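Local coordinates for protein CalS13 (Micromonospora echinospora, PDB 4ZAS) that probably transfers an amino group to a dTDP-linked keto-sugar, with pyridoxal 5'-phosphate as cofactor, at residues Thr111-Phe116 with Val133-Ala138; Val160-Gly165 with Glu192-Ala197; Thr139-Leu144 with Leu164-Asp169. One frame throughout, in Å; residues are numbered along the deposited sequence.

CalS13 illustrates how loops at the ends of adjacent parallel strands hold one another. From the N terminus, interaction 1 closes a loop from T111-F116 to V133-A138, bringing together the chain just beyond strands 108-111 and 129-132. The next residue opens interaction 3, which joins T139-L144 to L164-D169 across helix 144-150 and strand 155-161. Interaction 2 starts before that loop has closed and runs from V160-G165 to E192-A197, tying strand 155-161 to strand 189-193 across helix 170-180, so the two cross and share L164 and G165. Interaction 1 precedes both in series but touches each, through D136 N against N141 O and through T115 against V161 and W163.

Interaction 1 (Thr111-Phe116 with Val133-Ala138); sequences TTPLTF and VDVDPA. With T46 (dTDP-4-keto-6-deoxyglucose), chain H.
V135 overlaps the turn T112-L114 with one methyl, CG2, which lies 3.4 Å from T112 OG1 and 3.8 Å from L114 CB. The setting is the large domain of a fold-type I pyridoxal phosphate enzyme, where two neighbouring parallel strands, 108-111 and 129-132, run out into loops. Their pairing persists one step further, for V133 N donates to T111 O at 2.9 Å in an almost straight bond (172° at the hydrogen). Beyond it the chains are joined by side chains. P113 brings CD to 3.3 Å from V133 O. L114 meets V135 at about a right angle, and with V135 CG1 anti to its backbone N (chi1 166°) that methyl reaches L114 CD2 while the other stays over T112. The T112 hydroxyl is held in an ST turn, accepting from L114 N, which fixes the very atom that V135 CG2 rests on. The D134 carboxylate takes the backbone N atoms of G371 and L372, at the start of helix 370-375, and its OD1 also accepts from V135 N. Further along the first loop, F116 reaches the nucleotide-sugar pocket, to which G52, L54 and E55 of the second subunit also contribute. There the keto oxygen O4 of dTDP-4-keto-6-deoxyglucose sits over the centre of one face of the F116 ring, 3.0 Å from CG.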
loop_
_atom_site.group_PDB
_atom_site.type_symbol
_atom_site.label_atom_id
_atom_site.label_comp_id
_atom_site.label_asym_id
_atom_site.label_seq_id
_atom_site.Cartn_x
_atom_site.Cartn_y
_atom_site.Cartn_z
ATOM N N THR A 111 -13.956 -0.204 18.279
ATOM C CA THR A 111 -13.433 0.994 17.625
ATOM C C THR A 111 -14.479 2.091 17.542
ATOM O O THR A 111 -15.664 1.851 17.791
ATOM C CB THR A 111 -12.960 0.684 16.202
ATOM O OG1 THR A 111 -12.529 1.893 15.571
ATOM C CG2 THR A 111 -14.104 0.113 15.391
ATOM N N THR A 112 -14.054 3.283 17.145
ATOM C CA THR A 112 -14.997 4.382 17.019
ATOM C C THR A 112 -15.408 4.579 15.575
ATOM O O THR A 112 -14.598 4.422 14.672
ATOM C CB THR A 112 -14.430 5.683 17.569
ATOM O OG1 THR A 112 -15.270 6.762 17.133
ATOM C CG2 THR A 112 -13.040 5.900 17.032
ATOM N N PRO A 113 -16.693 4.880 15.352
ATOM C CA PRO A 113 -17.193 5.124 13.996
ATOM C C PRO A 113 -16.999 6.568 13.534
ATOM O O PRO A 113 -17.109 6.843 12.328
ATOM C CB PRO A 113 -18.683 4.768 14.104
ATOM C CG PRO A 113 -19.006 4.920 15.497
ATOM C CD PRO A 113 -17.778 4.707 16.319
ATOM N N LEU A 114 -16.683 7.465 14.468
ATOM C CA LEU A 114 -16.417 8.859 14.119
ATOM C C LEU A 114 -14.940 9.019 13.791
ATOM O O LEU A 114 -14.106 9.340 14.652
ATOM C CB LEU A 114 -16.841 9.800 15.257
ATOM C CG LEU A 114 -16.676 11.302 15.003
ATOM C CD1 LEU A 114 -17.241 11.622 13.666
ATOM C CD2 LEU A 114 -17.420 12.099 16.070
ATOM N N THR A 115 -14.634 8.817 12.519
ATOM C CA THR A 115 -13.256 8.800 12.066
ATOM C C THR A 115 -13.245 8.582 10.570
ATOM O O THR A 115 -14.300 8.367 9.964
ATOM C CB THR A 115 -12.433 7.674 12.778
ATOM O OG1 THR A 115 -11.051 7.731 12.392
ATOM C CG2 THR A 115 -13.008 6.306 12.447
ATOM N N PHE A 116 -12.057 8.661 9.977
ATOM C CA PHE A 116 -11.869 8.301 8.572
ATOM C C PHE A 116 -12.025 6.794 8.414
ATOM O O PHE A 116 -11.593 6.036 9.297
ATOM C CB PHE A 116 -10.488 8.747 8.083
ATOM C CG PHE A 116 -10.229 8.458 6.636
ATOM C CD1 PHE A 116 -11.022 9.017 5.651
ATOM C CD2 PHE A 116 -9.161 7.644 6.257
ATOM C CE1 PHE A 116 -10.761 8.768 4.311
ATOM C CE2 PHE A 116 -8.904 7.386 4.927
ATOM C CZ PHE A 116 -9.696 7.961 3.955
ATOM N N VAL A 133 -17.947 1.328 19.454
ATOM C CA VAL A 133 -18.061 1.948 20.742
ATOM C C VAL A 133 -18.591 3.361 20.519
ATOM O O VAL A 133 -18.238 4.020 19.534
ATOM C CB VAL A 133 -16.733 1.923 21.471
ATOM C CG1 VAL A 133 -16.898 2.443 22.872
ATOM C CG2 VAL A 133 -16.240 0.516 21.510
ATOM N N ASP A 134 -19.466 3.807 21.420
ATOM C CA ASP A 134 -20.078 5.125 21.300
ATOM C C ASP A 134 -18.987 6.190 21.409
ATOM O O ASP A 134 -17.847 5.919 21.786
ATOM C CB ASP A 134 -21.172 5.325 22.363
ATOM C CG ASP A 134 -22.202 6.413 21.984
ATOM O OD1 ASP A 134 -22.101 6.990 20.887
ATOM O OD2 ASP A 134 -23.152 6.656 22.773
ATOM N N VAL A 135 -19.357 7.396 21.026
ATOM C CA VAL A 135 -18.477 8.537 21.047
ATOM C C VAL A 135 -18.877 9.444 22.203
ATOM O O VAL A 135 -20.057 9.596 22.525
ATOM C CB VAL A 135 -18.521 9.271 19.689
ATOM C CG1 VAL A 135 -17.888 10.622 19.782
ATOM C CG2 VAL A 135 -17.828 8.433 18.625
ATOM N N ASP A 136 -17.878 9.997 22.866
ATOM C CA ASP A 136 -18.082 11.049 23.839
ATOM C C ASP A 136 -18.325 12.383 23.110
ATOM O O ASP A 136 -17.439 12.914 22.423
ATOM C CB ASP A 136 -16.878 11.115 24.774
ATOM C CG ASP A 136 -16.936 12.278 25.729
ATOM O OD1 ASP A 136 -18.002 12.901 25.868
ATOM O OD2 ASP A 136 -15.902 12.541 26.374
ATOM N N PRO A 137 -19.545 12.922 23.240
ATOM C CA PRO A 137 -19.963 14.125 22.504
ATOM C C PRO A 137 -19.171 15.391 22.843
ATOM O O PRO A 137 -19.305 16.377 22.126
ATOM C CB PRO A 137 -21.440 14.280 22.892
ATOM C CG PRO A 137 -21.610 13.485 24.111
ATOM C CD PRO A 137 -20.639 12.353 24.038
ATOM N N ALA A 138 -18.376 15.371 23.911
ATOM C CA ALA A 138 -17.587 16.539 24.286
ATOM C C ALA A 138 -16.225 16.548 23.606
ATOM O O ALA A 138 -15.659 17.621 23.389
ATOM C CB ALA A 138 -17.412 16.611 25.795
HETATM C C4 T46 H . -8.513 11.437 4.921
HETATM C C5 T46 H . -9.514 12.618 5.110
HETATM C C6 T46 H . -9.710 12.818 6.582
HETATM C C21 T46 H . -4.921 19.500 -1.748
HETATM O O21 T46 H . -4.862 20.685 -1.892
HETATM N N31 T46 H . -3.853 18.532 -2.236
HETATM C C41 T46 H . -3.953 17.089 -2.044
HETATM O O41 T46 H . -3.088 16.389 -2.442
HETATM C C51 T46 H . -5.104 16.507 -1.361
HETATM C C5A T46 H . -5.173 14.962 -1.170
HETATM C C61 T46 H . -6.177 17.393 -0.861
HETATM N N11 T46 H . -6.095 18.847 -1.041
HETATM C C1, T46 H . -7.147 19.785 -0.569
HETATM C C2, T46 H . -8.244 19.636 -1.345
HETATM C C3, T46 H . -9.554 19.583 -0.356
HETATM O O3, T46 H . -10.138 20.923 -0.341
HETATM O O4, T46 H . -7.553 19.554 0.866
HETATM C C4, T46 H . -9.153 19.266 0.817
HETATM C C5, T46 H . -9.429 17.777 1.122
HETATM O O5, T46 H . -9.006 16.996 -0.003
HETATM P P T46 H . -9.738 15.524 -0.241
HETATM O O1P T46 H . -10.735 15.631 -1.386
HETATM O O2P T46 H . -8.674 14.495 -0.545
HETATM O OPP T46 H . -10.494 15.128 1.204
HETATM P P2 T46 H . -10.963 13.589 1.706
HETATM O O4P T46 H . -12.188 13.666 2.611
HETATM O O3P T46 H . -11.259 12.751 0.477
HETATM O O1 T46 H . -9.747 12.830 2.521
HETATM C C1 T46 H . -8.722 13.573 3.054
HETATM C C2 T46 H . -7.528 12.674 2.945
HETATM O O2 T46 H . -7.239 12.469 1.522
HETATM C C3 T46 H . -7.882 11.372 3.544
HETATM O O3 T46 H . -6.710 10.506 3.584
HETATM O O4 T46 H . -8.317 10.651 5.773
HETATM O O5 T46 H . -9.062 13.847 4.460
#

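Interaction 2 (Val160-Gly165 with Glu192-Ala197); sequences VVHWLG and EDCAQA
H162 NE2 donates to E192 OE1 at 2.8 Å, the acceptor lying almost in the plane of the imidazole. The carboxylate is turned steeply against the ring (planes 76° apart) and is met on its anti side, while E192 OE2 is taken up by N212. Because H162 ND1 accepts from the backbone N of V168, the ring is gripped at both nitrogens, a pattern consistent with a neutral imidazole protonated on NE2. Q196 OE1 receives L164 N at 2.7 Å, nearly in line with its C=O though bent at the hydrogen (136°). The amide reaches two ways, since NE2 is hydrogen-bonded to O3 of the pyridoxal phosphate on the modified lysine 222. Main-chain bonds from D193 N to V160 O (2.7 Å) and from H162 N to D193 O form the parallel ladder of a beta-alpha-beta crossover, strand 155-161 to helix 170-180 to strand 189-193. On one face of this sheet V161 CG2 lies beside D193 CB at 3.7 Å; D193 OD1 closes an Asx turn on A195 N, and OD2 is hydrogen-bonded to T119 OG1. On the other, V160 CG2 runs alongside E192 CG. C194 SG comes to the edge of the H162 ring, 3.6 Å from CD2. Q196 OE1 and L164 CD2 share one face of the W163 indole, toward its rim, and Q196 NE2 comes closest, 3.4 Å from W163 CZ3, with amide and ring planes 47° apart; W163 NE1 is hydrogen-bonded to H381 NE2. G165 CA approaches A197 CA to 3.8 Å; a CB there would run into Q196 O.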
loop_
_atom_site.group_PDB
_atom_site.type_symbol
_atom_site.label_atom_id
_atom_site.label_comp_id
_atom_site.label_asym_id
_atom_site.label_seq_id
_atom_site.Cartn_x
_atom_site.Cartn_y
_atom_site.Cartn_z
ATOM N N VAL A 160 -8.538 3.393 19.315
ATOM C CA VAL A 160 -8.992 4.753 19.609
ATOM C C VAL A 160 -8.394 5.754 18.608
ATOM O O VAL A 160 -7.235 5.632 18.185
ATOM C CB VAL A 160 -8.621 5.195 21.037
ATOM C CG1 VAL A 160 -9.241 4.268 22.088
ATOM C CG2 VAL A 160 -7.113 5.260 21.170
ATOM N N VAL A 161 -9.195 6.740 18.226
ATOM C CA VAL A 161 -8.734 7.807 17.355
ATOM C C VAL A 161 -8.618 9.118 18.107
ATOM O O VAL A 161 -9.562 9.541 18.793
ATOM C CB VAL A 161 -9.671 7.984 16.170
ATOM C CG1 VAL A 161 -9.231 9.199 15.352
ATOM C CG2 VAL A 161 -9.743 6.701 15.332
ATOM N N HIS A 162 -7.459 9.757 18.001
ATOM C CA HIS A 162 -7.296 11.119 18.509
ATOM C C HIS A 162 -7.851 12.085 17.477
ATOM O O HIS A 162 -7.092 12.730 16.757
ATOM C CB HIS A 162 -5.827 11.441 18.752
ATOM C CG HIS A 162 -5.122 10.472 19.648
ATOM N ND1 HIS A 162 -5.349 10.408 21.008
ATOM C CD2 HIS A 162 -4.181 9.534 19.380
ATOM C CE1 HIS A 162 -4.574 9.476 21.539
ATOM N NE2 HIS A 162 -3.857 8.932 20.573
ATOM N N TRP A 163 -9.167 12.206 17.411
ATOM C CA TRP A 163 -9.785 13.028 16.381
ATOM C C TRP A 163 -9.263 14.470 16.417
ATOM O O TRP A 163 -9.151 15.078 17.484
ATOM C CB TRP A 163 -11.311 12.999 16.511
ATOM C CG TRP A 163 -12.005 13.592 15.330
ATOM C CD1 TRP A 163 -12.797 14.709 15.315
ATOM C CD2 TRP A 163 -11.948 13.122 13.974
ATOM N NE1 TRP A 163 -13.248 14.951 14.036
ATOM C CE2 TRP A 163 -12.738 13.990 13.197
ATOM C CE3 TRP A 163 -11.305 12.048 13.344
ATOM C CZ2 TRP A 163 -12.908 13.816 11.819
ATOM C CZ3 TRP A 163 -11.475 11.880 11.972
ATOM C CH2 TRP A 163 -12.270 12.758 11.231
ATOM N N LEU A 164 -8.862 14.953 15.239
ATOM C CA LEU A 164 -8.299 16.290 15.014
ATOM C C LEU A 164 -7.006 16.541 15.776
ATOM O O LEU A 164 -6.515 17.662 15.809
ATOM C CB LEU A 164 -9.327 17.354 15.376
ATOM C CG LEU A 164 -10.624 17.129 14.607
ATOM C CD1 LEU A 164 -11.674 18.104 15.057
ATOM C CD2 LEU A 164 -10.378 17.237 13.098
ATOM N N GLY A 165 -6.436 15.495 16.361
ATOM C CA GLY A 165 -5.235 15.648 17.165
ATOM C C GLY A 165 -5.512 16.018 18.613
ATOM O O GLY A 165 -4.611 16.466 19.336
ATOM N N GLU A 192 -3.554 3.074 18.952
ATOM C CA GLU A 192 -3.927 4.495 18.810
ATOM C C GLU A 192 -3.792 5.014 17.383
ATOM O O GLU A 192 -2.683 5.082 16.861
ATOM C CB GLU A 192 -3.055 5.379 19.704
ATOM C CG GLU A 192 -3.169 5.126 21.196
ATOM C CD GLU A 192 -2.208 5.989 21.996
ATOM O OE1 GLU A 192 -1.990 7.150 21.616
ATOM O OE2 GLU A 192 -1.646 5.500 22.996
ATOM N N ASP A 193 -4.892 5.429 16.764
ATOM C CA ASP A 193 -4.803 6.102 15.461
ATOM C C ASP A 193 -4.395 7.579 15.634
ATOM O O ASP A 193 -5.208 8.425 15.993
ATOM C CB ASP A 193 -6.133 5.987 14.718
ATOM C CG ASP A 193 -6.089 6.584 13.318
ATOM O OD1 ASP A 193 -5.161 7.371 13.017
ATOM O OD2 ASP A 193 -7.004 6.275 12.517
ATOM N N CYS A 194 -3.127 7.876 15.378
ATOM C CA CYS A 194 -2.586 9.221 15.556
ATOM C C CYS A 194 -2.434 9.953 14.224
ATOM O O CYS A 194 -1.593 10.838 14.095
ATOM C CB CYS A 194 -1.226 9.167 16.266
ATOM S SG CYS A 194 -1.221 8.232 17.778
ATOM N N ALA A 195 -3.240 9.577 13.234
ATOM C CA ALA A 195 -3.091 10.091 11.872
ATOM C C ALA A 195 -3.114 11.619 11.785
ATOM O O ALA A 195 -2.367 12.210 11.000
ATOM C CB ALA A 195 -4.171 9.517 10.986
ATOM N N GLN A 196 -3.957 12.263 12.586
ATOM C CA GLN A 196 -4.065 13.713 12.531
ATOM C C GLN A 196 -3.333 14.359 13.686
ATOM O O GLN A 196 -3.491 15.550 13.937
ATOM C CB GLN A 196 -5.525 14.141 12.537
ATOM C CG GLN A 196 -6.360 13.402 11.551
ATOM C CD GLN A 196 -7.831 13.675 11.717
ATOM O OE1 GLN A 196 -8.238 14.288 12.685
ATOM N NE2 GLN A 196 -8.633 13.265 10.741
ATOM N N ALA A 197 -2.564 13.559 14.412
ATOM C CA ALA A 197 -2.090 13.966 15.731
ATOM C C ALA A 197 -0.611 14.266 15.797
ATOM O O ALA A 197 -0.063 14.331 16.885
ATOM C CB ALA A 197 -2.425 12.881 16.747
#

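Interaction 3 (Thr139-Leu144 with Leu164-Asp169); sequences TLNMDL and LGYPVD
This is a loop-to-loop contact with one polar centre and apolar ends, set where the chain passes from strand 129-132 to helix 144-150 and from strand 155-161 to helix 170-180. N141 makes the centre. Its ND2 donates to Y166 O at 3.0 Å, with the acceptor close to the amide plane of N141 although the donor stands 35° out of the carbonyl plane. The same nitrogen gives a hydrogen bond to a water, at 3.1 Å, and that water donates in turn to P167 O, so one amide nitrogen serves two successive carbonyls, Y166 O directly and P167 O through the water. The other end of the amide, OD1, accepts from W163 N. With CG anti to its carbonyl carbon (chi1 -70°), the amide is carried across to the second loop, where V168 CG2 packs against it at 3.6 Å from ND2. With an alanine here, Y166 O would probably lose its amide donor, W163 N would be left with its weak bond to V161 O, and a gap would open beside V168 CG2. N141 itself is positioned by T139, whose OG1 accepts from N141 N in an ST turn. T139 then sets CG2 against Y166, 3.9 Å from CE2, while N141 ND2 comes to the edge of that ring; the phenol oxygen extends past the contact to E316. At the far end L144 lays CD1 against D169 O at 3.7 Å and, more loosely, against V168 CG1. Each loop finishes as an aspartate N-cap, D143 on the backbone N atoms of D145 and D146 and D169 on R172 N, an arrangement characteristic of strand-loop-helix connections in an alternating alpha/beta domain.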
loop_
_atom_site.group_PDB
_atom_site.type_symbol
_atom_site.label_atom_id
_atom_site.label_comp_id
_atom_site.label_asym_id
_atom_site.label_seq_id
_atom_site.Cartn_x
_atom_site.Cartn_y
_atom_site.Cartn_z
ATOM N N THR A 139 -15.689 15.361 23.296
ATOM C CA THR A 139 -14.350 15.238 22.710
ATOM C C THR A 139 -14.354 14.757 21.254
ATOM O O THR A 139 -13.355 14.876 20.550
ATOM C CB THR A 139 -13.468 14.248 23.514
ATOM O OG1 THR A 139 -14.098 12.962 23.537
ATOM C CG2 THR A 139 -13.262 14.704 24.949
ATOM N N LEU A 140 -15.484 14.205 20.827
ATOM C CA LEU A 140 -15.627 13.535 19.546
ATOM C C LEU A 140 -14.784 12.255 19.509
ATOM O O LEU A 140 -14.706 11.593 18.469
ATOM C CB LEU A 140 -15.247 14.474 18.398
ATOM C CG LEU A 140 -16.013 15.798 18.311
ATOM C CD1 LEU A 140 -15.482 16.640 17.173
ATOM C CD2 LEU A 140 -17.527 15.606 18.167
ATOM N N ASN A 141 -14.191 11.884 20.647
ATOM C CA ASN A 141 -13.447 10.628 20.747
ATOM C C ASN A 141 -14.272 9.526 21.421
ATOM O O ASN A 141 -15.398 9.755 21.832
ATOM C CB ASN A 141 -12.118 10.833 21.494
ATOM C CG ASN A 141 -11.112 11.636 20.684
ATOM O OD1 ASN A 141 -11.165 11.643 19.458
ATOM N ND2 ASN A 141 -10.183 12.299 21.364
ATOM N N MET A 142 -13.696 8.333 21.541
ATOM C CA MET A 142 -14.410 7.165 22.062
ATOM C C MET A 142 -14.890 7.373 23.489
ATOM O O MET A 142 -14.155 7.877 24.329
ATOM C CB MET A 142 -13.518 5.923 22.014
ATOM C CG MET A 142 -14.194 4.654 22.478
ATOM S SD MET A 142 -13.087 3.234 22.493
ATOM C CE MET A 142 -12.800 2.974 20.737
ATOM N N ASP A 143 -16.124 6.954 23.752
ATOM C CA ASP A 143 -16.668 6.924 25.097
ATOM C C ASP A 143 -16.012 5.795 25.860
ATOM O O ASP A 143 -16.301 4.626 25.623
ATOM C CB ASP A 143 -18.182 6.737 25.050
ATOM C CG ASP A 143 -18.840 6.893 26.400
ATOM O OD1 ASP A 143 -18.224 6.531 27.424
ATOM O OD2 ASP A 143 -19.995 7.363 26.431
ATOM N N LEU A 144 -15.120 6.137 26.776
ATOM C CA LEU A 144 -14.344 5.110 27.465
ATOM C C LEU A 144 -15.158 4.284 28.459
ATOM O O LEU A 144 -14.765 3.166 28.821
ATOM C CB LEU A 144 -13.166 5.758 28.169
ATOM C CG LEU A 144 -12.230 6.376 27.144
ATOM C CD1 LEU A 144 -10.981 6.808 27.831
ATOM C CD2 LEU A 144 -11.930 5.354 26.059
ATOM N N LEU A 164 -8.862 14.953 15.239
ATOM C CA LEU A 164 -8.299 16.290 15.014
ATOM C C LEU A 164 -7.006 16.541 15.776
ATOM O O LEU A 164 -6.515 17.662 15.809
ATOM C CB LEU A 164 -9.327 17.354 15.376
ATOM C CG LEU A 164 -10.624 17.129 14.607
ATOM C CD1 LEU A 164 -11.674 18.104 15.057
ATOM C CD2 LEU A 164 -10.378 17.237 13.098
ATOM N N GLY A 165 -6.436 15.495 16.361
ATOM C CA GLY A 165 -5.235 15.648 17.165
ATOM C C GLY A 165 -5.512 16.018 18.613
ATOM O O GLY A 165 -4.611 16.466 19.336
ATOM N N TYR A 166 -6.759 15.848 19.048
ATOM C CA TYR A 166 -7.089 16.015 20.458
ATOM C C TYR A 166 -6.934 14.664 21.134
ATOM O O TYR A 166 -7.650 13.720 20.817
ATOM C CB TYR A 166 -8.516 16.589 20.677
ATOM C CG TYR A 166 -8.827 16.837 22.139
ATOM C CD1 TYR A 166 -8.532 18.059 22.746
ATOM C CD2 TYR A 166 -9.381 15.838 22.930
ATOM C CE1 TYR A 166 -8.806 18.288 24.105
ATOM C CE2 TYR A 166 -9.659 16.058 24.287
ATOM C CZ TYR A 166 -9.368 17.283 24.869
ATOM O OH TYR A 166 -9.638 17.484 26.209
ATOM N N PRO A 167 -5.979 14.565 22.048
ATOM C CA PRO A 167 -5.656 13.279 22.680
ATOM C C PRO A 167 -6.766 12.636 23.507
ATOM O O PRO A 167 -7.338 13.254 24.402
ATOM C CB PRO A 167 -4.476 13.625 23.587
ATOM C CG PRO A 167 -3.854 14.839 22.943
ATOM C CD PRO A 167 -5.021 15.625 22.399
ATOM N N VAL A 168 -7.035 11.371 23.212
ATOM C CA VAL A 168 -7.819 10.515 24.097
ATOM C C VAL A 168 -7.195 10.498 25.499
ATOM O O VAL A 168 -5.974 10.617 25.639
ATOM C CB VAL A 168 -7.896 9.105 23.503
ATOM C CG1 VAL A 168 -8.541 8.123 24.475
ATOM C CG2 VAL A 168 -8.648 9.155 22.172
ATOM N N ASP A 169 -8.011 10.395 26.542
ATOM C CA ASP A 169 -7.458 10.238 27.885
ATOM C C ASP A 169 -6.824 8.864 28.010
ATOM O O ASP A 169 -7.499 7.910 28.369
ATOM C CB ASP A 169 -8.530 10.390 28.960
ATOM C CG ASP A 169 -7.936 10.522 30.344
ATOM O OD1 ASP A 169 -7.357 9.536 30.846
ATOM O OD2 ASP A 169 -8.060 11.614 30.937
HETATM O O HOH W 1 -10.288 12.858 24.363
#